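Local coordinates for protein arylalkylamine N-Acetyltransferase like 5b (Aedes aegypti, PDB 4FD4) that probably acylates the amino group of arylalkylamines such as serotonin and dopamine, using acetyl-CoA or longer acyl-CoA donors, as a GNAT-fold transferase, at residues S6-V11 against V63-A68; T35-H40 against K199-L204; A69-G74 against A133-Y138. One frame throughout, in Å; residues are numbered along the deposited sequence.

How the interactions relate
From the N terminus, interaction 1 comes first: 6-11 returns to 63-68, closing a loop about half helical and placing strand 7-11 at the edge of the sheet. Interaction 3 follows in series, joining 69-74 to 133-138, so that strands 7-11, 61-66, 71-81 and 126-134 lie in order across the sheet. The two touch: Ala64 O meets Ile73 N at 2.7 Å, probably a hydrogen bond. Interaction 2 starts within the loop of interaction 1 and ends far beyond it; it therefore crosses interaction 1 and encloses interaction 3. It ties the end of helix 33-37 and the residues after it to the loop between strands 182-188 and 209-216, across the chain's centre from interaction 1.

Interaction 1: S6-V11 against V63-A68; sequences SIVLRV and VAEDSA
Val63 and Arg10 begin an antiparallel pairing in which each backbone serves the other: Val63 N donates to Arg10 O at 2.8 Å, and Arg10 N donates to Val63 O at 3.0 Å. From the same pair of residues, Val63 CG2 lies over one face of the Arg10 guanidinium and packs against the foot of the arginine chain. Ala64, a non-hydrogen-bonded partner of Leu9, turns to the other face of the sheet, where its CB meets Leu9 CD2 at 4.0 Å and also touches Ile7 CG2.

Glu65 restores the bonded pattern, exchanging two N-H···O bonds of 2.9 Å with Val8, between Val8 N and Glu65 O and between Glu65 N and Val8 O. Its extended side chain (CG anti to the backbone N, chi1 179°) runs to Arg10, which stands on the same face diagonally across the ladder. Arg10 grips it side-on: NE holds OE2 of Glu65 at 3.0 Å and NH2 holds OE1 of Glu65 at 3.2 Å. Both oxygens lie near the guanidinium plane, yet the two flat groups are inclined by 56°, so the nitrogens come from above the carboxylate. At Asp66 the backbone is covered by Ile7, whose CD1 is 3.6 Å from Asp66 CA. Ser67 CB then brushes Val8 CG2.

Arg10 NH2 is shared with Glu16, its strongest polar partner, in a further salt bridge. Strand 7-11 is one of the sheet's two edge strands, with 61-66 between it and 71-81. Helix 143-158 covers Leu9 through Arg146, Leu147 and Phe150, whereas Phe72 of strand 71-81 packs against Arg10, Val63 and Glu65 on their face of the sheet.

Interaction 2: T35-H40 against K199-L204; sequences TISYVH and KLFEPL
A single backbone bridge between Tyr38 and Phe201 fastens the exit of helix 33-37 to the long loop joining strands 182-188 and 209-216. In GNAT enzymes the segment after the first helix and the loop between the last two strands commonly border the acceptor-substrate site, and the contact is consistent with that placement.

Two hydrogen bonds flank the bridge. Glu202 N donates to Ser37 O at 2.7 Å, while Val39 N donates to Leu200 O at 2.9 Å. Leu200 O is wrapped further by carbon, for Val39 CG2 comes within 3.4 Å of it and Tyr38 CD1 approaches obliquely.

Side chains fill in around this frame. Ser37 points toward the loop, its CB resting 3.6 Å from Pro203 CA. Its OG sits at the edge of the Phe201 ring, 3.3 Å from Phe201 CD1, and is bonded weakly back to the helix carbonyls of Gly33 and Ile34. Tyr38 heads away from the loop at its first bond, but with CG anti to the backbone N (chi1 -170°) the ring runs alongside Leu200, Tyr38 CE1 lying 4.2 Å from Leu200 CD2. Phe201 CE1 comes to the edge of the tyrosine ring, 3.7 Å from Tyr38 CD1, and the two ring planes stand 56° apart, neither stacked nor perpendicular.

Helix 99-115 backs the aromatic pair: Tyr38 OH is hydrogen-bonded to Asp103 OD1, and the Tyr38 side chain packs on Lys99 and Lys100, while Leu200 touches Asp103 and Phe201 rests on Leu107. Leu189, just beyond strand 182-188, touches both Ser37 and Phe201.

Interaction 3: A69-G74 against A133-Y138; sequences AKKFIG and AVDPTY
A type I turn from Asp135 to Tyr138, combined with an Asx turn, ends strand 126-134 and brings Tyr138 against Ile73 of strand 71-81. In the GNAT fold this stretch leads into the loop and helix that usually hold the pyrophosphate of the acyl-CoA, here helix 143-158.

The one backbone hydrogen bond between the segments runs from Asp135 N to Ile73 O, 2.9 Å long. Next to it Gly74 and Val134 form a non-hydrogen-bonded pair, with Gly74 CA 3.2 Å from Ala133 O. Beyond the strand end, Tyr138 offers one ring face to Ile73. The isoleucine sets CG1 between its backbone N and carbonyl carbon (chi1 58°), and both branches then come down on the ring: CG2 of Ile73 lies 3.8 Å from the Tyr138 ring centroid in a CH-pi contact, and Ile73 CD1 touches Tyr138 CD2 at 3.4 Å. The extended Lys71 brings its NZ to the ring edge.

Asp135 divides its work between its two oxygens. OD2 of Asp135 accepts from Thr137 N at 2.9 Å and Thr137 OG1 at 2.8 Å, fixing the turn. Asp135 OD1 forms a salt bridge with Arg26 and accepts a hydrogen bond from a water 2.7 Å away, and that water accepts from Lys71 NZ at 2.9 Å.

With NZ and OD1 too far apart for a direct ion pair, the water bridges Lys71 NZ and Asp135 OD1 by hydrogen bonds. Two cations near one buried carboxylate would probably favour its ionised form, while Tyr138 OH, bonded to Asp66, anchors the aromatic ring at its far end.

Interaction 1: S6-V11 against V63-A68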
loop_
_atom_site.group_PDB
_atom_site.type_symbol
_atom_site.label_atom_id
_atom_site.label_comp_id
_atom_site.label_asym_id
_atom_site.label_seq_id
_atom_site.Cartn_x
_atom_site.Cartn_y
_atom_site.Cartn_z
ATOM N N SER A 6 6.964 10.134 -23.713
ATOM C CA SER A 6 7.558 9.273 -22.703
ATOM C C SER A 6 6.885 9.509 -21.344
ATOM O O SER A 6 6.044 10.402 -21.198
ATOM C CB SER A 6 9.066 9.501 -22.612
ATOM O OG SER A 6 9.706 8.387 -22.005
ATOM N N ILE A 7 7.245 8.696 -20.359
ATOM C CA ILE A 7 6.515 8.653 -19.093
ATOM C C ILE A 7 7.283 9.376 -17.984
ATOM O O ILE A 7 8.476 9.131 -17.800
ATOM C CB ILE A 7 6.209 7.197 -18.682
ATOM C CG1 ILE A 7 5.201 6.579 -19.654
ATOM C CG2 ILE A 7 5.670 7.130 -17.257
ATOM C CD1 ILE A 7 3.946 7.414 -19.856
ATOM N N VAL A 8 6.607 10.274 -17.266
ATOM C CA VAL A 8 7.248 11.067 -16.210
ATOM C C VAL A 8 6.922 10.508 -14.825
ATOM O O VAL A 8 5.762 10.262 -14.525
ATOM C CB VAL A 8 6.747 12.514 -16.234
ATOM C CG1 VAL A 8 7.344 13.311 -15.066
ATOM C CG2 VAL A 8 7.060 13.183 -17.569
ATOM N N LEU A 9 7.927 10.318 -13.977
ATOM C CA LEU A 9 7.648 9.978 -12.581
ATOM C C LEU A 9 7.894 11.205 -11.723
ATOM O O LEU A 9 8.921 11.868 -11.881
ATOM C CB LEU A 9 8.561 8.857 -12.091
ATOM C CG LEU A 9 8.349 7.413 -12.545
ATOM C CD1 LEU A 9 7.579 6.633 -11.516
ATOM C CD2 LEU A 9 7.708 7.312 -13.926
ATOM N N ARG A 10 6.974 11.504 -10.806
ATOM C CA ARG A 10 7.191 12.626 -9.898
ATOM C C ARG A 10 6.259 12.561 -8.702
ATOM O O ARG A 10 5.327 11.774 -8.680
ATOM C CB ARG A 10 6.970 13.945 -10.625
ATOM C CG ARG A 10 5.549 14.063 -11.188
ATOM C CD ARG A 10 5.387 15.318 -11.986
ATOM N NE ARG A 10 4.051 15.429 -12.578
ATOM C CZ ARG A 10 2.966 15.824 -11.921
ATOM N NH1 ARG A 10 3.027 16.141 -10.624
ATOM N NH2 ARG A 10 1.809 15.887 -12.564
ATOM N N VAL A 11 6.500 13.411 -7.714
ATOM C CA VAL A 11 5.628 13.480 -6.551
ATOM C C VAL A 11 4.356 14.265 -6.914
ATOM O O VAL A 11 4.417 15.265 -7.642
ATOM C CB VAL A 11 6.397 14.096 -5.342
ATOM C CG1 VAL A 11 5.445 14.535 -4.243
ATOM C CG2 VAL A 11 7.424 13.080 -4.792
ATOM N N VAL A 63 3.480 9.627 -8.726
ATOM C CA VAL A 63 2.649 9.298 -9.854
ATOM C C VAL A 63 3.530 9.092 -11.066
ATOM O O VAL A 63 4.631 9.675 -11.181
ATOM C CB VAL A 63 1.599 10.378 -10.135
ATOM C CG1 VAL A 63 0.526 10.393 -9.037
ATOM C CG2 VAL A 63 2.271 11.736 -10.262
ATOM N N ALA A 64 3.044 8.214 -11.930
ATOM C CA ALA A 64 3.606 8.020 -13.261
ATOM C C ALA A 64 2.571 8.617 -14.204
ATOM O O ALA A 64 1.378 8.242 -14.178
ATOM C CB ALA A 64 3.808 6.543 -13.549
ATOM N N GLU A 65 3.040 9.556 -15.023
ATOM C CA GLU A 65 2.193 10.406 -15.845
ATOM C C GLU A 65 2.566 10.258 -17.320
ATOM O O GLU A 65 3.745 10.214 -17.674
ATOM C CB GLU A 65 2.406 11.859 -15.404
ATOM C CG GLU A 65 1.632 12.928 -16.152
ATOM C CD GLU A 65 1.947 14.334 -15.628
ATOM O OE1 GLU A 65 1.028 15.183 -15.583
ATOM O OE2 GLU A 65 3.115 14.588 -15.253
ATOM N N ASP A 66 1.554 10.172 -18.173
ATOM C CA ASP A 66 1.743 10.198 -19.623
ATOM C C ASP A 66 1.590 11.656 -20.051
ATOM O O ASP A 66 0.487 12.104 -20.366
ATOM C CB ASP A 66 0.684 9.316 -20.296
ATOM C CG ASP A 66 0.809 9.283 -21.823
ATOM O OD1 ASP A 66 1.322 10.254 -22.417
ATOM O OD2 ASP A 66 0.365 8.286 -22.427
ATOM N N SER A 67 2.692 12.401 -20.036
ATOM C CA SER A 67 2.637 13.843 -20.279
ATOM C C SER A 67 2.014 14.188 -21.632
ATOM O O SER A 67 1.359 15.221 -21.773
ATOM C CB SER A 67 4.028 14.470 -20.160
ATOM O OG SER A 67 4.903 13.973 -21.157
ATOM N N ALA A 68 2.218 13.320 -22.619
ATOM C CA ALA A 68 1.637 13.511 -23.944
ATOM C C ALA A 68 0.108 13.404 -23.921
ATOM O O ALA A 68 -0.574 13.976 -24.769
ATOM C CB ALA A 68 2.227 12.516 -24.929
#

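Interaction 2: T35-H40 against K199-L204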
loop_
_atom_site.group_PDB
_atom_site.type_symbol
_atom_site.label_atom_id
_atom_site.label_comp_id
_atom_site.label_asym_id
_atom_site.label_seq_id
_atom_site.Cartn_x
_atom_site.Cartn_y
_atom_site.Cartn_z
ATOM N N THR A 35 -9.326 -5.211 -0.666
ATOM C CA THR A 35 -10.636 -4.570 -0.824
ATOM C C THR A 35 -11.693 -5.423 -1.562
ATOM O O THR A 35 -12.843 -5.475 -1.129
ATOM C CB THR A 35 -10.502 -3.113 -1.384
ATOM O OG1 THR A 35 -11.673 -2.727 -2.114
ATOM C CG2 THR A 35 -9.300 -2.996 -2.271
ATOM N N ILE A 36 -11.312 -6.120 -2.638
ATOM C CA ILE A 36 -12.307 -6.902 -3.399
ATOM C C ILE A 36 -12.590 -8.308 -2.853
ATOM O O ILE A 36 -13.557 -8.951 -3.259
ATOM C CB ILE A 36 -11.985 -6.998 -4.920
ATOM C CG1 ILE A 36 -10.734 -7.844 -5.156
ATOM C CG2 ILE A 36 -11.848 -5.605 -5.532
ATOM C CD1 ILE A 36 -10.591 -8.320 -6.594
ATOM N N SER A 37 -11.756 -8.795 -1.939
ATOM C CA SER A 37 -12.013 -10.106 -1.343
ATOM C C SER A 37 -12.952 -10.008 -0.139
ATOM O O SER A 37 -13.374 -11.028 0.421
ATOM C CB SER A 37 -10.708 -10.771 -0.931
ATOM O OG SER A 37 -10.227 -10.227 0.285
ATOM N N TYR A 38 -13.282 -8.778 0.247
ATOM C CA TYR A 38 -14.074 -8.526 1.444
ATOM C C TYR A 38 -15.451 -9.169 1.353
ATOM O O TYR A 38 -16.148 -9.054 0.340
ATOM C CB TYR A 38 -14.223 -7.027 1.692
ATOM C CG TYR A 38 -14.830 -6.660 3.040
ATOM C CD1 TYR A 38 -14.216 -7.021 4.229
ATOM C CD2 TYR A 38 -15.992 -5.919 3.114
ATOM C CE1 TYR A 38 -14.761 -6.663 5.463
ATOM C CE2 TYR A 38 -16.548 -5.560 4.334
ATOM C CZ TYR A 38 -15.929 -5.935 5.499
ATOM O OH TYR A 38 -16.482 -5.565 6.703
ATOM N N VAL A 39 -15.819 -9.827 2.448
ATOM C CA VAL A 39 -17.041 -10.609 2.584
ATOM C C VAL A 39 -18.355 -9.852 2.360
ATOM O O VAL A 39 -19.311 -10.420 1.820
ATOM C CB VAL A 39 -17.041 -11.300 3.964
ATOM C CG1 VAL A 39 -18.452 -11.436 4.517
ATOM C CG2 VAL A 39 -16.327 -12.641 3.877
ATOM N N HIS A 40 -18.419 -8.585 2.765
ATOM C CA HIS A 40 -19.682 -7.848 2.686
ATOM C C HIS A 40 -19.769 -6.826 1.546
ATOM O O HIS A 40 -20.602 -5.916 1.588
ATOM C CB HIS A 40 -20.008 -7.169 4.022
ATOM C CG HIS A 40 -19.977 -8.098 5.195
ATOM N ND1 HIS A 40 -20.873 -9.136 5.349
ATOM C CD2 HIS A 40 -19.159 -8.144 6.273
ATOM C CE1 HIS A 40 -20.605 -9.781 6.470
ATOM N NE2 HIS A 40 -19.567 -9.200 7.049
ATOM N N LYS A 199 -14.240 -14.713 9.838
ATOM C CA LYS A 199 -13.597 -14.730 8.557
ATOM C C LYS A 199 -14.115 -13.607 7.697
ATOM O O LYS A 199 -15.267 -13.603 7.369
ATOM C CB LYS A 199 -13.943 -16.027 7.873
ATOM C CG LYS A 199 -13.123 -16.324 6.677
ATOM C CD LYS A 199 -13.836 -17.274 5.799
ATOM C CE LYS A 199 -13.225 -17.278 4.472
ATOM N NZ LYS A 199 -11.893 -17.829 4.519
ATOM N N LEU A 200 -13.264 -12.662 7.311
ATOM C CA LEU A 200 -13.759 -11.439 6.682
ATOM C C LEU A 200 -13.336 -11.276 5.226
ATOM O O LEU A 200 -13.833 -10.402 4.526
ATOM C CB LEU A 200 -13.318 -10.221 7.490
ATOM C CG LEU A 200 -14.104 -9.970 8.771
ATOM C CD1 LEU A 200 -13.384 -8.966 9.655
ATOM C CD2 LEU A 200 -15.514 -9.507 8.444
ATOM N N PHE A 201 -12.415 -12.118 4.779
ATOM C CA PHE A 201 -11.907 -12.007 3.426
ATOM C C PHE A 201 -11.947 -13.345 2.720
ATOM O O PHE A 201 -11.545 -14.362 3.276
ATOM C CB PHE A 201 -10.489 -11.437 3.441
ATOM C CG PHE A 201 -10.406 -10.065 4.053
ATOM C CD1 PHE A 201 -10.643 -8.935 3.285
ATOM C CD2 PHE A 201 -10.113 -9.908 5.397
ATOM C CE1 PHE A 201 -10.571 -7.670 3.842
ATOM C CE2 PHE A 201 -10.044 -8.645 5.968
ATOM C CZ PHE A 201 -10.271 -7.525 5.190
ATOM N N GLU A 202 -12.434 -13.324 1.486
ATOM C CA GLU A 202 -12.614 -14.529 0.695
ATOM C C GLU A 202 -12.089 -14.297 -0.711
ATOM O O GLU A 202 -12.863 -14.053 -1.635
ATOM C CB GLU A 202 -14.099 -14.885 0.631
ATOM C CG GLU A 202 -14.406 -16.373 0.753
ATOM C CD GLU A 202 -15.685 -16.634 1.534
ATOM O OE1 GLU A 202 -15.632 -17.405 2.516
ATOM O OE2 GLU A 202 -16.740 -16.071 1.171
ATOM N N PRO A 203 -10.761 -14.369 -0.884
ATOM C CA PRO A 203 -10.202 -14.081 -2.208
ATOM C C PRO A 203 -10.624 -15.134 -3.233
ATOM O O PRO A 203 -10.322 -16.326 -3.059
ATOM C CB PRO A 203 -8.683 -14.129 -1.970
ATOM C CG PRO A 203 -8.511 -14.981 -0.748
ATOM C CD PRO A 203 -9.729 -14.764 0.092
ATOM N N LEU A 204 -11.329 -14.698 -4.277
ATOM C CA LEU A 204 -11.738 -15.593 -5.353
ATOM C C LEU A 204 -10.585 -16.514 -5.739
ATOM O O LEU A 204 -10.793 -17.684 -6.072
ATOM C CB LEU A 204 -12.208 -14.789 -6.565
ATOM C CG LEU A 204 -13.531 -15.237 -7.194
ATOM C CD1 LEU A 204 -13.366 -16.534 -7.986
ATOM C CD2 LEU A 204 -14.604 -15.383 -6.122
#

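Interaction 3: A69-G74 against A133-Y138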
loop_
_atom_site.group_PDB
_atom_site.type_symbol
_atom_site.label_atom_id
_atom_site.label_comp_id
_atom_site.label_asym_id
_atom_site.label_seq_id
_atom_site.Cartn_x
_atom_site.Cartn_y
_atom_site.Cartn_z
ATOM N N ALA A 69 -0.423 12.659 -22.955
ATOM C CA ALA A 69 -1.867 12.515 -22.812
ATOM C C ALA A 69 -2.392 13.277 -21.598
ATOM O O ALA A 69 -3.596 13.270 -21.328
ATOM C CB ALA A 69 -2.249 11.049 -22.729
ATOM N N LYS A 70 -1.487 13.944 -20.883
ATOM C CA LYS A 70 -1.824 14.630 -19.629
ATOM C C LYS A 70 -2.690 13.723 -18.762
ATOM O O LYS A 70 -3.840 14.051 -18.463
ATOM C CB LYS A 70 -2.540 15.959 -19.898
ATOM C CG LYS A 70 -2.323 17.034 -18.816
ATOM C CD LYS A 70 -2.921 16.624 -17.466
ATOM C CE LYS A 70 -1.919 16.807 -16.326
ATOM N NZ LYS A 70 -2.364 16.118 -15.080
ATOM N N LYS A 71 -2.120 12.591 -18.351
ATOM C CA LYS A 71 -2.877 11.522 -17.701
ATOM C C LYS A 71 -2.005 10.704 -16.743
ATOM O O LYS A 71 -0.886 10.320 -17.093
ATOM C CB LYS A 71 -3.456 10.600 -18.784
ATOM C CG LYS A 71 -4.038 9.285 -18.287
ATOM C CD LYS A 71 -4.342 8.360 -19.468
ATOM C CE LYS A 71 -5.021 7.070 -19.018
ATOM N NZ LYS A 71 -5.362 6.200 -20.184
ATOM N N PHE A 72 -2.508 10.434 -15.540
ATOM C CA PHE A 72 -1.798 9.537 -14.638
ATOM C C PHE A 72 -1.995 8.093 -15.125
ATOM O O PHE A 72 -3.076 7.722 -15.591
ATOM C CB PHE A 72 -2.308 9.675 -13.198
ATOM C CG PHE A 72 -1.927 10.972 -12.524
ATOM C CD1 PHE A 72 -0.942 11.799 -13.058
ATOM C CD2 PHE A 72 -2.553 11.358 -11.335
ATOM C CE1 PHE A 72 -0.602 12.991 -12.430
ATOM C CE2 PHE A 72 -2.212 12.544 -10.705
ATOM C CZ PHE A 72 -1.241 13.365 -11.247
ATOM N N ILE A 73 -0.960 7.274 -15.004
ATOM C CA ILE A 73 -1.064 5.881 -15.409
ATOM C C ILE A 73 -0.418 4.968 -14.381
ATOM O O ILE A 73 -0.356 3.748 -14.559
ATOM C CB ILE A 73 -0.397 5.641 -16.776
ATOM C CG1 ILE A 73 1.069 6.069 -16.712
ATOM C CG2 ILE A 73 -1.142 6.405 -17.859
ATOM C CD1 ILE A 73 1.885 5.643 -17.909
ATOM N N GLY A 74 0.097 5.562 -13.310
ATOM C CA GLY A 74 0.557 4.745 -12.200
ATOM C C GLY A 74 0.584 5.574 -10.931
ATOM O O GLY A 74 0.644 6.806 -11.001
ATOM N N ALA A 133 0.431 0.765 -7.794
ATOM C CA ALA A 133 -0.522 0.381 -8.837
ATOM C C ALA A 133 -0.140 0.942 -10.205
ATOM O O ALA A 133 0.177 2.124 -10.349
ATOM C CB ALA A 133 -1.933 0.802 -8.454
ATOM N N VAL A 134 -0.179 0.075 -11.206
ATOM C CA VAL A 134 0.211 0.440 -12.556
ATOM C C VAL A 134 -0.933 0.074 -13.485
ATOM O O VAL A 134 -1.510 -1.009 -13.371
ATOM C CB VAL A 134 1.487 -0.320 -12.970
ATOM C CG1 VAL A 134 1.798 -0.111 -14.446
ATOM C CG2 VAL A 134 2.671 0.124 -12.110
ATOM N N ASP A 135 -1.276 0.979 -14.388
ATOM C CA ASP A 135 -2.259 0.666 -15.427
ATOM C C ASP A 135 -1.731 -0.514 -16.258
ATOM O O ASP A 135 -0.670 -0.412 -16.865
ATOM C CB ASP A 135 -2.457 1.891 -16.308
ATOM C CG ASP A 135 -3.556 1.707 -17.333
ATOM O OD1 ASP A 135 -4.263 2.701 -17.592
ATOM O OD2 ASP A 135 -3.691 0.588 -17.896
ATOM N N PRO A 136 -2.454 -1.646 -16.263
ATOM C CA PRO A 136 -1.898 -2.845 -16.908
ATOM C C PRO A 136 -1.753 -2.754 -18.430
ATOM O O PRO A 136 -1.066 -3.612 -19.010
ATOM C CB PRO A 136 -2.891 -3.955 -16.525
ATOM C CG PRO A 136 -4.156 -3.258 -16.210
ATOM C CD PRO A 136 -3.776 -1.904 -15.659
ATOM N N THR A 137 -2.361 -1.744 -19.053
ATOM C CA THR A 137 -2.211 -1.536 -20.495
ATOM C C THR A 137 -0.934 -0.786 -20.858
ATOM O O THR A 137 -0.608 -0.641 -22.042
ATOM C CB THR A 137 -3.421 -0.797 -21.123
ATOM O OG1 THR A 137 -3.411 0.579 -20.718
ATOM C CG2 THR A 137 -4.742 -1.474 -20.709
ATOM N N TYR A 138 -0.218 -0.289 -19.852
ATOM C CA TYR A 138 1.074 0.335 -20.107
ATOM C C TYR A 138 2.186 -0.650 -19.775
ATOM O O TYR A 138 2.925 -0.467 -18.812
ATOM C CB TYR A 138 1.230 1.648 -19.325
ATOM C CG TYR A 138 0.457 2.808 -19.925
ATOM C CD1 TYR A 138 -0.913 2.912 -19.756
ATOM C CD2 TYR A 138 1.095 3.781 -20.688
ATOM C CE1 TYR A 138 -1.633 3.959 -20.316
ATOM C CE2 TYR A 138 0.381 4.838 -21.250
ATOM C CZ TYR A 138 -0.983 4.918 -21.060
ATOM O OH TYR A 138 -1.711 5.957 -21.606
HETATM O O HOH W 1 -5.562 3.292 -19.920
#